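Local coordinates for DUF7790 domain-containing protein (Leptospira interrogans serogroup Icterohaemorrhagiae serovar copenhageni, PDB 6ULO) that is of unknown function but has a domain related to the NADP-binding Rossmann folds and is probably membrane-attached in its full-length form, at residues M90-I95 against R195-G200. Sequence-based numbering, arbitrary orientation. Where two conformers were deposited one is given.
Sequences MDFTQI and RGNLLG
F92 and N197 meet where two neighbouring parallel strands, 86-91 and the outermost strand 191-195, run out of the sheet, and here the join passes from backbone pairing to side-chain packing. The run of parallel strands is consistent with a Rossmann-like domain. The last cross-strand bond runs from G196 N to D91 O, 2.9 Å long and nearly straight at 172°, although the donor stands well above the carbonyl plane. One residue further on the chains no longer pair: F92 N and G196 O are badly angled for a bond, and a water donates instead to G196 O (2.8 Å) and, at 3.2 Å, to M90 O.

Beyond this point N197 lies over one face of the F92 ring. In both residues CG is anti to the backbone N, the branch that brings ring and amide together. N197 CB makes a CH-pi contact 3.7 Å from the F92 ring centroid, while ND2 sits over the rim on the CE2 and CZ side, the amide tilted 30° from the ring. The bond from L199 N to N197 OD1 (2.9 Å), an Asx turn overlapping the type I turn N197-G200, helps fix the amide's rotation. D91 OD2 closes a second Asx turn with T93 N, and D91 OD1 is taken by G71 N.

M90 works on the buried flank. Extended through chi2, its chain lays CG 3.6 Å from G196 O, then bends at chi3 (81°) to bring CE within 3.8 Å of L198 CD2. M90 also touches T203 and L204 of helix 203-214. The methionine passes close over G196, where there is no side chain to obstruct it.

With one direct backbone bond and one bridging water, the relative position of the strand ends probably depends largely on side-chain packing, the ring on the exposed side and the methionine on the buried one.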
loop_
_atom_site.group_PDB
_atom_site.type_symbol
_atom_site.label_atom_id
_atom_site.label_comp_id
_atom_site.label_asym_id
_atom_site.label_seq_id
_atom_site.Cartn_x
_atom_site.Cartn_y
_atom_site.Cartn_z
ATOM N N MET A 90 5.314 -0.404 3.851
ATOM C CA MET A 90 6.325 0.443 4.475
ATOM C C MET A 90 5.668 1.752 4.883
ATOM O O MET A 90 5.180 2.486 4.016
ATOM C CB MET A 90 7.482 0.747 3.513
ATOM C CG MET A 90 8.549 1.586 4.195
ATOM S SD MET A 90 9.851 2.214 3.060
ATOM C CE MET A 90 8.994 3.613 2.369
ATOM N N ASP A 91 5.673 2.074 6.170
ATOM C CA ASP A 91 5.084 3.328 6.628
ATOM C C ASP A 91 5.949 3.924 7.726
ATOM O O ASP A 91 6.757 3.238 8.357
ATOM C CB ASP A 91 3.630 3.113 7.083
ATOM C CG ASP A 91 2.778 4.368 7.016
ATOM O OD1 ASP A 91 2.140 4.563 5.952
ATOM O OD2 ASP A 91 2.723 5.116 8.033
ATOM N N PHE A 92 5.813 5.227 7.930
ATOM C CA PHE A 92 6.609 5.943 8.910
ATOM C C PHE A 92 5.873 6.202 10.206
ATOM O O PHE A 92 6.468 6.751 11.134
ATOM C CB PHE A 92 7.127 7.261 8.314
ATOM C CG PHE A 92 8.244 7.889 9.085
ATOM C CD1 PHE A 92 9.403 7.191 9.347
ATOM C CD2 PHE A 92 8.149 9.210 9.503
ATOM C CE1 PHE A 92 10.455 7.796 10.043
ATOM C CE2 PHE A 92 9.190 9.807 10.200
ATOM C CZ PHE A 92 10.340 9.091 10.449
ATOM N N THR A 93 4.595 5.847 10.297
ATOM C CA THR A 93 3.824 6.049 11.520
ATOM C C THR A 93 3.626 4.692 12.201
ATOM O O THR A 93 3.141 3.738 11.572
ATOM C CB THR A 93 2.475 6.724 11.219
ATOM O OG1 THR A 93 2.699 7.986 10.542
ATOM C CG2 THR A 93 1.724 7.002 12.509
ATOM N N GLN A 94 3.992 4.613 13.492
ATOM C CA GLN A 94 3.971 3.322 14.171
ATOM C C GLN A 94 2.574 2.709 14.184
ATOM O O GLN A 94 2.438 1.480 14.035
ATOM C CB GLN A 94 4.531 3.454 15.583
ATOM C CG GLN A 94 4.829 2.127 16.224
ATOM C CD GLN A 94 5.696 1.214 15.354
ATOM O OE1 GLN A 94 5.234 0.211 14.824
ATOM N NE2 GLN A 94 6.962 1.580 15.194
ATOM N N ILE A 95 1.525 3.531 14.317
ATOM C CA ILE A 95 0.191 2.951 14.387
ATOM C C ILE A 95 -0.155 2.231 13.100
ATOM O O ILE A 95 -0.865 1.221 13.129
ATOM C CB ILE A 95 -0.884 3.981 14.798
ATOM C CG1 ILE A 95 -2.138 3.237 15.328
ATOM C CG2 ILE A 95 -1.293 4.907 13.620
ATOM C CD1 ILE A 95 -3.248 4.178 15.833
ATOM N N ARG A 195 9.123 -0.548 8.915
ATOM C CA ARG A 195 9.216 0.846 9.328
ATOM C C ARG A 195 10.103 1.621 8.359
ATOM O O ARG A 195 11.294 1.319 8.226
ATOM C CB ARG A 195 9.865 0.916 10.710
ATOM C CG ARG A 195 9.080 0.202 11.806
ATOM C CD ARG A 195 9.821 0.322 13.157
ATOM N NE ARG A 195 11.159 -0.262 13.084
ATOM C CZ ARG A 195 11.405 -1.555 13.281
ATOM N NH1 ARG A 195 10.395 -2.377 13.575
ATOM N NH2 ARG A 195 12.653 -2.038 13.183
ATOM N N GLY A 196 9.554 2.635 7.712
ATOM C CA GLY A 196 10.374 3.412 6.806
ATOM C C GLY A 196 9.703 4.688 6.349
ATOM O O GLY A 196 8.492 4.698 6.064
ATOM N N ASN A 197 10.499 5.747 6.246
ATOM C CA ASN A 197 10.048 7.030 5.723
ATOM C C ASN A 197 10.371 7.069 4.237
ATOM O O ASN A 197 11.492 6.733 3.845
ATOM C CB ASN A 197 10.841 8.120 6.467
ATOM C CG ASN A 197 10.337 9.545 6.220
ATOM O OD1 ASN A 197 9.636 9.837 5.274
ATOM N ND2 ASN A 197 10.793 10.449 7.058
ATOM N N LEU A 198 9.420 7.523 3.422
ATOM C CA LEU A 198 9.752 7.793 2.015
ATOM C C LEU A 198 10.963 8.706 1.869
ATOM O O LEU A 198 11.701 8.598 0.886
ATOM C CB LEU A 198 8.583 8.451 1.286
ATOM C CG LEU A 198 7.315 7.600 1.125
ATOM C CD1 LEU A 198 6.191 8.448 0.588
ATOM C CD2 LEU A 198 7.594 6.416 0.211
ATOM N N LEU A 199 11.179 9.598 2.835
ATOM C CA LEU A 199 12.288 10.545 2.804
ATOM C C LEU A 199 13.476 10.089 3.639
ATOM O O LEU A 199 14.444 10.847 3.796
ATOM C CB LEU A 199 11.783 11.884 3.324
ATOM C CG LEU A 199 10.507 12.392 2.621
ATOM C CD1 LEU A 199 10.223 13.840 3.017
ATOM C CD2 LEU A 199 10.566 12.246 1.107
ATOM N N GLY A 200 13.433 8.862 4.172
ATOM C CA GLY A 200 14.532 8.294 4.939
ATOM C C GLY A 200 15.685 7.816 4.068
ATOM O O GLY A 200 15.646 7.841 2.833
HETATM O O HOH W 1 6.550 5.409 4.201
#